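Alginate lyase, family PL7 (PDB 3ZPY) probably cleaves the polysaccharide alginate as a lyase of family PL7, this chain being the catalytic domain of a longer marine bacterial protein. Local coordinates at residues 15-20 and 40-45; 19-24 and 32-37; 8-13 and 77-82; 2-7 and 49-54. One frame throughout, in Å; residues are numbered along the deposited sequence.

Contact 1 (15-20 and 40-45); sequences WKINSF and ISYNTY. With NA (sodium ion), chain C.
Tyr42 meets strand 15-21 with both its hydroxyl and its ring. Its OH donates to Trp15 O at 2.7 Å, standing above the carbonyl plane and not on a lone pair, with a C=O...donor angle of 126°. One ring face receives the CD1 methyl of Ile17, 3.9 Å from the Tyr42 centroid and shifted toward the rim, in a CH-pi contact. A phenylalanine at Tyr42 would probably keep that face but leave the Trp15 carbonyl without this donor and the ring without its tether. The first torsion of Ile17 (chi1 -61°) sets CG1 beside the backbone N and CG2 anti to it, which spreads the branches over two tyrosines: CD1 goes to Tyr42, while CG2 comes obliquely within 4.3 Å of Tyr45 CE2. Tyr45 OH accepts from Ser19 OG at 2.8 Å and donates to a water, in the plane of the ring, that donates to Phe20 O. Phe51 packs its ring nearly parallel to that of Tyr45. Ile40 O, in the same loop, binds the sodium ion together with Thr35 O and Ala37 O. Here the loop between strands 29-31 and 51-53 lies on one sheet of the beta jelly roll that PL7 lyases adopt.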
loop_
_atom_site.group_PDB
_atom_site.type_symbol
_atom_site.label_atom_id
_atom_site.label_comp_id
_atom_site.label_asym_id
_atom_site.label_seq_id
_atom_site.Cartn_x
_atom_site.Cartn_y
_atom_site.Cartn_z
ATOM N N TRP A 15 -12.690 2.648 -4.991
ATOM C CA TRP A 15 -11.355 3.020 -4.467
ATOM C C TRP A 15 -11.162 4.528 -4.578
ATOM O O TRP A 15 -11.517 5.128 -5.579
ATOM C CB TRP A 15 -10.232 2.388 -5.263
ATOM C CG TRP A 15 -10.235 0.877 -5.265
ATOM C CD1 TRP A 15 -10.865 0.035 -6.192
ATOM C CD2 TRP A 15 -9.577 -0.004 -4.295
ATOM N NE1 TRP A 15 -10.686 -1.263 -5.830
ATOM C CE2 TRP A 15 -9.916 -1.345 -4.685
ATOM C CE3 TRP A 15 -8.809 0.206 -3.110
ATOM C CZ2 TRP A 15 -9.449 -2.442 -3.979
ATOM C CZ3 TRP A 15 -8.355 -0.881 -2.416
ATOM C CH2 TRP A 15 -8.656 -2.194 -2.840
ATOM N N LYS A 16 -10.627 5.138 -3.510
ATOM C CA LYS A 16 -10.181 6.486 -3.554
ATOM C C LYS A 16 -8.667 6.482 -3.861
ATOM O O LYS A 16 -7.901 5.675 -3.322
ATOM C CB LYS A 16 -10.434 7.125 -2.173
ATOM C CG LYS A 16 -9.797 8.479 -1.934
ATOM C CD LYS A 16 -10.371 9.133 -0.620
ATOM C CE LYS A 16 -11.930 9.314 -0.527
ATOM N NZ LYS A 16 -12.653 10.047 0.634
ATOM N N ILE A 17 -8.262 7.450 -4.687
ATOM C CA ILE A 17 -6.856 7.546 -5.135
ATOM C C ILE A 17 -6.127 8.620 -4.331
ATOM O O ILE A 17 -6.459 9.800 -4.443
ATOM C CB ILE A 17 -6.787 7.873 -6.633
ATOM C CG1 ILE A 17 -7.446 6.786 -7.429
ATOM C CG2 ILE A 17 -5.319 7.933 -7.070
ATOM C CD1 ILE A 17 -7.680 7.253 -8.882
ATOM N N ASN A 18 -5.136 8.126 -3.521
ATOM C CA ASN A 18 -4.199 9.022 -2.783
ATOM C C ASN A 18 -2.997 9.343 -3.698
ATOM O O ASN A 18 -2.348 8.433 -4.186
ATOM C CB ASN A 18 -3.623 8.372 -1.509
ATOM C CG ASN A 18 -4.630 7.748 -0.568
ATOM O OD1 ASN A 18 -5.758 8.218 -0.358
ATOM N ND2 ASN A 18 -4.186 6.726 0.063
ATOM N N SER A 19 -2.767 10.618 -4.071
ATOM C CA SER A 19 -1.676 10.960 -4.950
ATOM C C SER A 19 -1.212 12.339 -4.703
ATOM O O SER A 19 -1.636 13.018 -3.701
ATOM C CB SER A 19 -2.072 10.693 -6.421
ATOM O OG SER A 19 -0.947 10.687 -7.258
ATOM N N PHE A 20 -0.280 12.792 -5.536
ATOM C CA PHE A 20 0.316 14.112 -5.384
ATOM C C PHE A 20 0.089 14.925 -6.657
ATOM O O PHE A 20 -0.118 14.327 -7.734
ATOM C CB PHE A 20 1.860 13.995 -5.211
ATOM C CG PHE A 20 2.279 13.639 -3.814
ATOM C CD1 PHE A 20 2.252 12.316 -3.388
ATOM C CD2 PHE A 20 2.708 14.662 -2.908
ATOM C CE1 PHE A 20 2.544 11.991 -2.064
ATOM C CE2 PHE A 20 3.007 14.302 -1.592
ATOM C CZ PHE A 20 2.988 12.975 -1.193
ATOM N N ILE A 40 -8.536 17.487 -12.264
ATOM C CA ILE A 40 -8.392 16.033 -12.164
ATOM C C ILE A 40 -9.779 15.422 -12.074
ATOM O O ILE A 40 -10.611 15.891 -11.331
ATOM C CB ILE A 40 -7.624 15.619 -10.874
ATOM C CG1 ILE A 40 -6.195 16.202 -10.816
ATOM C CG2 ILE A 40 -7.607 14.107 -10.766
ATOM C CD1 ILE A 40 -5.492 16.187 -12.134
ATOM N N SER A 41 -10.058 14.408 -12.931
ATOM C CA SER A 41 -11.273 13.591 -12.768
ATOM C C SER A 41 -10.864 12.125 -12.777
ATOM O O SER A 41 -9.858 11.719 -13.355
ATOM C CB SER A 41 -12.302 13.873 -13.808
ATOM O OG SER A 41 -11.779 13.572 -15.072
ATOM N N TYR A 42 -11.596 11.369 -11.998
ATOM C CA TYR A 42 -11.182 10.062 -11.632
ATOM C C TYR A 42 -10.828 9.160 -12.855
ATOM O O TYR A 42 -9.725 8.542 -12.863
ATOM C CB TYR A 42 -12.332 9.367 -10.836
ATOM C CG TYR A 42 -11.918 8.070 -10.171
ATOM C CD1 TYR A 42 -11.793 6.876 -10.884
ATOM C CD2 TYR A 42 -11.608 8.092 -8.826
ATOM C CE1 TYR A 42 -11.438 5.695 -10.226
ATOM C CE2 TYR A 42 -11.243 6.925 -8.134
ATOM C CZ TYR A 42 -11.118 5.726 -8.840
ATOM O OH TYR A 42 -10.748 4.592 -8.139
ATOM N N ASN A 43 -11.745 9.070 -13.865
ATOM C CA ASN A 43 -11.521 8.074 -14.891
ATOM C C ASN A 43 -10.533 8.537 -15.933
ATOM O O ASN A 43 -10.231 7.765 -16.805
ATOM C CB ASN A 43 -12.832 7.639 -15.580
ATOM C CG ASN A 43 -12.638 6.382 -16.543
ATOM O OD1 ASN A 43 -12.028 5.328 -16.165
ATOM N ND2 ASN A 43 -13.174 6.497 -17.768
ATOM N N THR A 44 -10.074 9.768 -15.913
ATOM C CA THR A 44 -8.958 10.207 -16.779
ATOM C C THR A 44 -7.647 10.497 -16.063
ATOM O O THR A 44 -6.642 10.758 -16.728
ATOM C CB THR A 44 -9.346 11.391 -17.647
ATOM O OG1 THR A 44 -9.658 12.512 -16.804
ATOM C CG2 THR A 44 -10.585 11.157 -18.444
ATOM N N TYR A 45 -7.636 10.418 -14.741
ATOM C CA TYR A 45 -6.403 10.776 -14.038
ATOM C C TYR A 45 -5.197 9.910 -14.433
ATOM O O TYR A 45 -5.242 8.673 -14.312
ATOM C CB TYR A 45 -6.601 10.686 -12.518
ATOM C CG TYR A 45 -5.347 11.009 -11.744
ATOM C CD1 TYR A 45 -4.604 12.165 -12.006
ATOM C CD2 TYR A 45 -4.834 10.096 -10.842
ATOM C CE1 TYR A 45 -3.441 12.446 -11.297
ATOM C CE2 TYR A 45 -3.646 10.343 -10.157
ATOM C CZ TYR A 45 -2.927 11.484 -10.416
ATOM O OH TYR A 45 -1.751 11.744 -9.705
HETATM NA NA NA C . -11.112 18.161 -9.767
HETATM O O HOH W 1 -0.730 14.158 -10.268
HETATM O O HOH W 2 -13.863 18.741 -8.878
#

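Contact 2 (19-24 and 32-37); sequences SFIGSP and DDITDA. With NA (sodium ion), chain C.
Ile34 projects from a short 3-10 turn against the strand that carries Ser19 and Ile21. Its CB already lies 4.0 Å from Ser19 CB, and its CG1, next along the chain, is equally close to that same carbon. CD1, at the tip, goes furthest: it sits 3.7 Å from CG2 of Ile21 and 3.8 Å from the carbonyl O of Phe20, beside the backbone between Ser19 and Phe20. This reach follows from CG1 standing anti to the backbone N (chi1 -164°), which sends the long branch over the strand. The two isoleucine side chains cross at a slant, and CG2 of Ile21 serves both neighbours, for it also meets CB of Ala37 at 3.8 Å. The side chains thus meet by apolar contact, while the polar work is done within 32-37. There Asp33 OD1 accepts from Thr35 N at 2.9 Å, an Asx turn, and from Thr35 OG1 at 2.7 Å; both donors come from the same face of the carboxylate. The turn also directs Thr35 O and Ala37 O to the sodium ion, where Ile40 O joins them. The Ser19 hydroxyl is engaged by Tyr45. In the fold, the turn follows strand 29-31, an antiparallel partner of strand 15-21, and folds back over strand 15-21, with the backbone of Ile34 bonded to Ile17 and Ala37 resting on Tyr31.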
loop_
_atom_site.group_PDB
_atom_site.type_symbol
_atom_site.label_atom_id
_atom_site.label_comp_id
_atom_site.label_asym_id
_atom_site.label_seq_id
_atom_site.Cartn_x
_atom_site.Cartn_y
_atom_site.Cartn_z
ATOM N N SER A 19 -2.767 10.618 -4.071
ATOM C CA SER A 19 -1.676 10.960 -4.950
ATOM C C SER A 19 -1.212 12.339 -4.703
ATOM O O SER A 19 -1.636 13.018 -3.701
ATOM C CB SER A 19 -2.072 10.693 -6.421
ATOM O OG SER A 19 -0.947 10.687 -7.258
ATOM N N PHE A 20 -0.280 12.792 -5.536
ATOM C CA PHE A 20 0.316 14.112 -5.384
ATOM C C PHE A 20 0.089 14.925 -6.657
ATOM O O PHE A 20 -0.118 14.327 -7.734
ATOM C CB PHE A 20 1.860 13.995 -5.211
ATOM C CG PHE A 20 2.279 13.639 -3.814
ATOM C CD1 PHE A 20 2.252 12.316 -3.388
ATOM C CD2 PHE A 20 2.708 14.662 -2.908
ATOM C CE1 PHE A 20 2.544 11.991 -2.064
ATOM C CE2 PHE A 20 3.007 14.302 -1.592
ATOM C CZ PHE A 20 2.988 12.975 -1.193
ATOM N N ILE A 21 0.166 16.241 -6.525
ATOM C CA ILE A 21 0.292 17.086 -7.680
ATOM C C ILE A 21 1.623 17.824 -7.643
ATOM O O ILE A 21 2.218 17.971 -6.567
ATOM C CB ILE A 21 -0.909 18.047 -7.847
ATOM C CG1 ILE A 21 -0.929 19.160 -6.801
ATOM C CG2 ILE A 21 -2.225 17.291 -7.983
ATOM C CD1 ILE A 21 -1.895 20.285 -7.185
ATOM N N GLY A 22 2.056 18.301 -8.807
ATOM C CA GLY A 22 3.299 19.064 -8.922
ATOM C C GLY A 22 4.428 18.131 -9.271
ATOM O O GLY A 22 4.288 16.897 -9.174
ATOM N N SER A 23 5.540 18.702 -9.710
ATOM C CA SER A 23 6.739 17.910 -9.996
ATOM C C SER A 23 7.244 17.211 -8.723
ATOM O O SER A 23 7.114 17.765 -7.650
ATOM C CB SER A 23 7.851 18.739 -10.566
ATOM O OG SER A 23 7.397 19.326 -11.728
ATOM N N PRO A 24 7.816 16.008 -8.857
ATOM C CA PRO A 24 8.322 15.367 -7.637
ATOM C C PRO A 24 9.380 16.234 -6.909
ATOM O O PRO A 24 10.330 16.741 -7.505
ATOM C CB PRO A 24 8.894 14.051 -8.107
ATOM C CG PRO A 24 8.103 13.762 -9.343
ATOM C CD PRO A 24 7.852 15.087 -10.013
ATOM N N ASP A 32 -5.378 13.392 -0.322
ATOM C CA ASP A 32 -5.992 12.139 0.085
ATOM C C ASP A 32 -6.988 11.649 -0.988
ATOM O O ASP A 32 -7.106 10.491 -1.193
ATOM C CB ASP A 32 -6.658 12.396 1.448
ATOM C CG ASP A 32 -7.511 11.256 1.898
ATOM O OD1 ASP A 32 -6.923 10.303 2.430
ATOM O OD2 ASP A 32 -8.754 11.329 1.715
ATOM N N ASP A 33 -7.703 12.582 -1.618
ATOM C CA ASP A 33 -8.476 12.238 -2.787
ATOM C C ASP A 33 -8.011 13.155 -3.914
ATOM O O ASP A 33 -8.337 14.340 -3.938
ATOM C CB ASP A 33 -9.977 12.428 -2.493
ATOM C CG ASP A 33 -10.831 11.992 -3.687
ATOM O OD1 ASP A 33 -10.278 11.949 -4.815
ATOM O OD2 ASP A 33 -12.063 11.790 -3.513
ATOM N N ILE A 34 -7.253 12.544 -4.843
ATOM C CA ILE A 34 -6.649 13.315 -5.915
ATOM C C ILE A 34 -7.679 14.063 -6.788
ATOM O O ILE A 34 -7.363 15.046 -7.452
ATOM C CB ILE A 34 -5.720 12.416 -6.769
ATOM C CG1 ILE A 34 -4.803 13.308 -7.629
ATOM C CG2 ILE A 34 -6.593 11.455 -7.615
ATOM C CD1 ILE A 34 -3.777 14.118 -6.860
ATOM N N THR A 35 -8.888 13.521 -6.818
ATOM C CA THR A 35 -9.894 14.178 -7.628
ATOM C C THR A 35 -10.312 15.544 -7.073
ATOM O O THR A 35 -11.004 16.307 -7.743
ATOM C CB THR A 35 -11.128 13.294 -7.903
ATOM O OG1 THR A 35 -11.863 13.062 -6.707
ATOM C CG2 THR A 35 -10.802 12.013 -8.566
ATOM N N ASP A 36 -9.942 15.835 -5.821
ATOM C CA ASP A 36 -10.095 17.186 -5.267
ATOM C C ASP A 36 -9.187 18.227 -5.914
ATOM O O ASP A 36 -9.433 19.428 -5.756
ATOM C CB ASP A 36 -9.823 17.183 -3.757
ATOM C CG ASP A 36 -10.907 16.517 -2.979
ATOM O OD1 ASP A 36 -12.004 16.391 -3.493
ATOM O OD2 ASP A 36 -10.675 16.110 -1.818
ATOM N N ALA A 37 -8.111 17.767 -6.563
ATOM C CA ALA A 37 -7.208 18.701 -7.186
ATOM C C ALA A 37 -7.769 19.326 -8.446
ATOM O O ALA A 37 -8.526 18.705 -9.205
ATOM C CB ALA A 37 -5.872 18.029 -7.466
HETATM NA NA NA C . -11.112 18.161 -9.767
HETATM O O HOH W 2 -13.863 18.741 -8.878
#

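Contact 3 (8-13 and 77-82); sequences LGITAN and VELREM
From Leu8 to Asn13 the chain runs at 37° to the end-to-end direction of Leu79 to Met82, and the two approach as they go. The CA atoms of Ile10 and Leu79 are 9.5 Å apart, those of Asn13 and Met82 only 6.0 Å. The wider end is bridged by side chains, the narrower by backbone oxygens against a methionine. The first segment opens with the end of helix 4-8: Gly9, with positive phi, is the C-prime residue of a Schellman motif in which Ile10 N bonds to Ala5 O and Gly9 N to Ser6 O. This turn releases the chain from the helix and leads it alongside strand 76-83 of the jelly roll, where Asn13 shares a backbone bond with Gly85. Leu79, its CG anti to the carbonyl carbon (chi1 -50°), sends its methyls toward Leu8 and Ile10. CD1 of Leu79 meets CD2 of Leu8 tip to tip at 3.8 Å, and CD1 of Ile10 comes end-on to both Leu79 methyls, 4.1 Å from CD1. Leu243 of strand 235-247, in the other sheet, touches all three of these side chains. At the narrow end Asn13 O lies 3.5 Å from CB of Met82, and Ala12 O is near its CG; from there the methionine chain bends away.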
loop_
_atom_site.group_PDB
_atom_site.type_symbol
_atom_site.label_atom_id
_atom_site.label_comp_id
_atom_site.label_asym_id
_atom_site.label_seq_id
_atom_site.Cartn_x
_atom_site.Cartn_y
_atom_site.Cartn_z
ATOM N N LEU A 8 -7.231 -0.796 -14.605
ATOM C CA LEU A 8 -7.275 -1.517 -13.357
ATOM C C LEU A 8 -8.718 -1.907 -12.982
ATOM O O LEU A 8 -8.940 -2.776 -12.105
ATOM C CB LEU A 8 -6.634 -0.661 -12.276
ATOM C CG LEU A 8 -6.156 -1.380 -11.023
ATOM C CD1 LEU A 8 -5.120 -2.499 -11.225
ATOM C CD2 LEU A 8 -5.575 -0.308 -10.032
ATOM N N GLY A 9 -9.698 -1.287 -13.645
ATOM C CA GLY A 9 -11.124 -1.579 -13.341
ATOM C C GLY A 9 -11.622 -0.978 -12.051
ATOM O O GLY A 9 -12.402 -1.615 -11.330
ATOM N N ILE A 10 -11.166 0.215 -11.719
ATOM C CA ILE A 10 -11.515 0.880 -10.412
ATOM C C ILE A 10 -12.426 2.061 -10.715
ATOM O O ILE A 10 -12.426 2.601 -11.804
ATOM C CB ILE A 10 -10.263 1.340 -9.588
ATOM C CG1 ILE A 10 -9.365 2.313 -10.403
ATOM C CG2 ILE A 10 -9.443 0.077 -9.128
ATOM C CD1 ILE A 10 -8.237 2.873 -9.552
ATOM N N THR A 11 -13.202 2.485 -9.719
ATOM C CA THR A 11 -14.101 3.634 -9.902
ATOM C C THR A 11 -14.070 4.402 -8.538
ATOM O O THR A 11 -13.633 3.807 -7.547
ATOM C CB THR A 11 -15.562 3.172 -10.165
ATOM O OG1 THR A 11 -16.044 2.543 -8.928
ATOM C CG2 THR A 11 -15.633 2.213 -11.382
ATOM N N ALA A 12 -14.561 5.633 -8.492
ATOM C CA ALA A 12 -14.521 6.410 -7.243
ATOM C C ALA A 12 -15.364 5.690 -6.153
ATOM O O ALA A 12 -15.082 5.742 -4.936
ATOM C CB ALA A 12 -15.026 7.825 -7.496
ATOM N N ASN A 13 -16.374 4.986 -6.587
ATOM C CA ASN A 13 -17.207 4.302 -5.695
ATOM C C ASN A 13 -16.575 3.016 -5.042
ATOM O O ASN A 13 -17.007 2.558 -3.968
ATOM C CB ASN A 13 -18.600 4.179 -6.234
ATOM C CG ASN A 13 -19.486 5.377 -5.834
ATOM O OD1 ASN A 13 -20.658 5.193 -5.542
ATOM N ND2 ASN A 13 -18.883 6.613 -5.723
ATOM N N VAL A 77 1.514 6.826 -2.733
ATOM C CA VAL A 77 0.613 6.977 -3.862
ATOM C C VAL A 77 -0.117 5.627 -3.885
ATOM O O VAL A 77 0.518 4.614 -3.993
ATOM C CB VAL A 77 1.376 7.216 -5.143
ATOM C CG1 VAL A 77 0.404 7.091 -6.313
ATOM C CG2 VAL A 77 2.136 8.539 -5.140
ATOM N N GLU A 78 -1.407 5.601 -3.624
ATOM C CA GLU A 78 -2.059 4.346 -3.191
ATOM C C GLU A 78 -3.590 4.462 -3.342
ATOM O O GLU A 78 -4.086 5.521 -3.449
ATOM C CB GLU A 78 -1.576 4.086 -1.731
ATOM C CG GLU A 78 -1.879 2.873 -1.040
ATOM C CD GLU A 78 -1.362 2.871 0.355
ATOM O OE1 GLU A 78 -1.646 3.716 1.170
ATOM O OE2 GLU A 78 -0.948 1.804 0.663
ATOM N N LEU A 79 -4.263 3.317 -3.321
ATOM C CA LEU A 79 -5.722 3.285 -3.296
ATOM C C LEU A 79 -6.228 2.949 -1.916
ATOM O O LEU A 79 -5.606 2.104 -1.200
ATOM C CB LEU A 79 -6.195 2.193 -4.282
ATOM C CG LEU A 79 -5.587 2.253 -5.684
ATOM C CD1 LEU A 79 -6.198 1.126 -6.516
ATOM C CD2 LEU A 79 -5.883 3.590 -6.311
ATOM N N ARG A 80 -7.375 3.570 -1.587
ATOM C CA ARG A 80 -8.072 3.345 -0.341
ATOM C C ARG A 80 -9.427 2.715 -0.615
ATOM O O ARG A 80 -10.217 3.319 -1.309
ATOM C CB ARG A 80 -8.157 4.699 0.404
ATOM C CG ARG A 80 -8.691 4.607 1.859
ATOM C CD ARG A 80 -10.197 4.693 1.958
ATOM N NE ARG A 80 -10.531 5.014 3.359
ATOM C CZ ARG A 80 -11.328 4.299 4.170
ATOM N NH1 ARG A 80 -11.925 3.172 3.788
ATOM N NH2 ARG A 80 -11.528 4.699 5.403
ATOM N N GLU A 81 -9.685 1.536 -0.068
ATOM C CA GLU A 81 -10.948 0.822 -0.332
ATOM C C GLU A 81 -12.155 1.642 0.023
ATOM O O GLU A 81 -12.233 2.207 1.167
ATOM C CB GLU A 81 -10.969 -0.468 0.468
ATOM C CG GLU A 81 -12.109 -1.401 0.050
ATOM C CD GLU A 81 -12.385 -2.488 1.054
ATOM O OE1 GLU A 81 -11.630 -2.576 2.085
ATOM O OE2 GLU A 81 -13.419 -3.203 0.892
ATOM N N MET A 82 -13.095 1.724 -0.917
ATOM C CA MET A 82 -14.419 2.342 -0.701
ATOM C C MET A 82 -15.538 1.295 -0.775
ATOM O O MET A 82 -15.297 0.187 -1.271
ATOM C CB MET A 82 -14.659 3.522 -1.623
ATOM C CG MET A 82 -13.567 4.611 -1.536
ATOM S SD MET A 82 -13.525 5.499 0.005
ATOM C CE MET A 82 -14.968 6.556 -0.198
#

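Contact 4 (2-7 and 49-54); sequences NSPASV and NYFYTD
The ring of Phe51 meets Pro4 obliquely, neither squarely over a face nor at the rim, with CE2 of Phe51 3.5 Å from CB of Pro4. Close by in sequence, the Tyr50 ring has Asn49 CB over the centre of one face, and the Tyr52 ring stacks on Tyr59. An alanine at Phe51 would probably open a gap beside Pro4 and deprive Tyr45 of its ring partner. The proline also touches the strand backbone, its CG 3.8 Å from Tyr52 CA. Thr53 closes the far end. Its methyl stands between the backbone N and the carbonyl carbon while OG1 is anti to the N (chi1 -173°); this brings CG2 within 3.1 Å of Asn2 O and turns OG1 toward the methyls of Val7, 3.6 Å from CG1. That hydroxyl is also bonded to Trp57 O and Gly55 N. Helix 4-8 begins here: Ser3, its N-cap, accepts from Ser6 N at 3.0 Å and its OG bonds to Asn43 O as well. The first turn of the helix therefore packs on edge strand 51-53, which starts with a classic beta bulge at Tyr50 and Phe51, with Val58 of the adjacent strand 58-63 touching Pro4, Phe51 and Thr53.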
loop_
_atom_site.group_PDB
_atom_site.type_symbol
_atom_site.label_atom_id
_atom_site.label_comp_id
_atom_site.label_asym_id
_atom_site.label_seq_id
_atom_site.Cartn_x
_atom_site.Cartn_y
_atom_site.Cartn_z
ATOM N N ASN A 2 -7.684 4.442 -22.287
ATOM C CA ASN A 2 -6.436 3.917 -21.895
ATOM C C ASN A 2 -6.054 4.336 -20.485
ATOM O O ASN A 2 -4.914 4.236 -20.103
ATOM C CB ASN A 2 -5.374 4.606 -22.798
ATOM C CG ASN A 2 -5.536 4.233 -24.224
ATOM O OD1 ASN A 2 -5.668 3.065 -24.539
ATOM N ND2 ASN A 2 -5.520 5.248 -25.105
ATOM N N SER A 3 -7.011 4.843 -19.739
ATOM C CA SER A 3 -6.660 5.443 -18.462
ATOM C C SER A 3 -6.265 4.361 -17.432
ATOM O O SER A 3 -6.735 3.243 -17.444
ATOM C CB SER A 3 -7.843 6.234 -17.886
ATOM O OG SER A 3 -8.861 5.381 -17.412
ATOM N N PRO A 4 -5.505 4.792 -16.417
ATOM C CA PRO A 4 -5.167 3.838 -15.337
ATOM C C PRO A 4 -6.458 3.253 -14.686
ATOM O O PRO A 4 -6.529 2.041 -14.378
ATOM C CB PRO A 4 -4.284 4.693 -14.391
ATOM C CG PRO A 4 -3.668 5.730 -15.286
ATOM C CD PRO A 4 -4.725 6.049 -16.312
ATOM N N ALA A 5 -7.451 4.105 -14.405
ATOM C CA ALA A 5 -8.652 3.605 -13.749
ATOM C C ALA A 5 -9.373 2.553 -14.604
ATOM O O ALA A 5 -9.840 1.535 -14.106
ATOM C CB ALA A 5 -9.577 4.777 -13.397
ATOM N N SER A 6 -9.386 2.786 -15.915
ATOM C CA SER A 6 -10.015 1.815 -16.862
ATOM C C SER A 6 -9.204 0.474 -16.920
ATOM O O SER A 6 -9.777 -0.600 -16.829
ATOM C CB SER A 6 -10.076 2.466 -18.269
ATOM O OG SER A 6 -11.103 3.414 -18.308
ATOM N N VAL A 7 -7.863 0.569 -17.010
ATOM C CA VAL A 7 -7.030 -0.626 -17.074
ATOM C C VAL A 7 -7.200 -1.458 -15.797
ATOM O O VAL A 7 -7.281 -2.699 -15.854
ATOM C CB VAL A 7 -5.554 -0.250 -17.361
ATOM C CG1 VAL A 7 -4.658 -1.435 -17.081
ATOM C CG2 VAL A 7 -5.421 0.347 -18.778
ATOM N N ASN A 49 4.558 10.934 -13.375
ATOM C CA ASN A 49 5.478 10.998 -12.260
ATOM C C ASN A 49 5.016 10.060 -11.101
ATOM O O ASN A 49 5.802 9.713 -10.229
ATOM C CB ASN A 49 5.559 12.389 -11.689
ATOM C CG ASN A 49 6.399 13.351 -12.551
ATOM O OD1 ASN A 49 5.971 14.477 -12.807
ATOM N ND2 ASN A 49 7.454 12.843 -13.131
ATOM N N TYR A 50 3.699 9.750 -11.059
ATOM C CA TYR A 50 3.067 9.123 -9.861
ATOM C C TYR A 50 2.188 7.907 -10.097
ATOM O O TYR A 50 2.191 6.966 -9.304
ATOM C CB TYR A 50 2.179 10.145 -9.115
ATOM C CG TYR A 50 2.937 11.375 -8.650
ATOM C CD1 TYR A 50 4.119 11.267 -7.858
ATOM C CD2 TYR A 50 2.540 12.643 -9.072
ATOM C CE1 TYR A 50 4.784 12.418 -7.505
ATOM C CE2 TYR A 50 3.204 13.804 -8.711
ATOM C CZ TYR A 50 4.345 13.695 -7.937
ATOM O OH TYR A 50 5.008 14.834 -7.537
ATOM N N PHE A 51 1.343 7.995 -11.115
ATOM C CA PHE A 51 0.193 7.107 -11.230
ATOM C C PHE A 51 -0.141 7.025 -12.696
ATOM O O PHE A 51 -0.708 7.990 -13.262
ATOM C CB PHE A 51 -1.012 7.688 -10.405
ATOM C CG PHE A 51 -2.247 6.786 -10.444
ATOM C CD1 PHE A 51 -2.340 5.653 -9.625
ATOM C CD2 PHE A 51 -3.308 7.103 -11.274
ATOM C CE1 PHE A 51 -3.478 4.864 -9.646
ATOM C CE2 PHE A 51 -4.439 6.333 -11.268
ATOM C CZ PHE A 51 -4.538 5.232 -10.472
ATOM N N TYR A 52 0.169 5.852 -13.318
ATOM C CA TYR A 52 0.091 5.768 -14.762
ATOM C C TYR A 52 -0.075 4.339 -15.167
ATOM O O TYR A 52 0.049 3.432 -14.374
ATOM C CB TYR A 52 1.294 6.478 -15.444
ATOM C CG TYR A 52 2.647 5.890 -15.121
ATOM C CD1 TYR A 52 3.129 4.848 -15.913
ATOM C CD2 TYR A 52 3.392 6.314 -14.018
ATOM C CE1 TYR A 52 4.374 4.268 -15.651
ATOM C CE2 TYR A 52 4.632 5.706 -13.683
ATOM C CZ TYR A 52 5.086 4.699 -14.560
ATOM O OH TYR A 52 6.267 4.091 -14.293
ATOM N N THR A 53 -0.282 4.155 -16.464
ATOM C CA THR A 53 -0.463 2.760 -16.976
ATOM C C THR A 53 0.271 2.525 -18.288
ATOM O O THR A 53 0.461 3.498 -19.065
ATOM C CB THR A 53 -1.974 2.374 -17.103
ATOM O OG1 THR A 53 -2.075 0.998 -17.439
ATOM C CG2 THR A 53 -2.688 3.245 -18.125
ATOM N N ASP A 54 0.592 1.244 -18.573
ATOM C CA ASP A 54 1.025 0.838 -19.923
ATOM C C ASP A 54 0.037 -0.050 -20.573
ATOM O O ASP A 54 0.362 -0.639 -21.601
ATOM C CB ASP A 54 2.421 0.144 -19.832
ATOM C CG ASP A 54 2.368 -1.152 -18.977
ATOM O OD1 ASP A 54 1.235 -1.506 -18.521
ATOM O OD2 ASP A 54 3.436 -1.754 -18.762
#

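Neighbouring packing units can share elements of the fold. Contacts 1 and 2 both use strand 15-21, share Ser19 and Phe20, and lie with centres about 8 Å apart; contact 1 supplies one carbonyl ligand to the sodium ion and contact 2 two. Contact 3, also about 8 Å from contact 1, involves strand 76-83, the antiparallel neighbour of 15-21, and meets contact 4 at helix 4-8. Contact 4, about 10 Å from contact 1, reaches the other sheet through its edge strand 51-53. Along the chain, contacts 1 and 2 are nested inside the loops closed by contacts 3 and 4, which cross each other. The N-terminal helix and the long loop before strand 51-53 are thereby packed together around neighbouring parts of both sheets of the jelly roll.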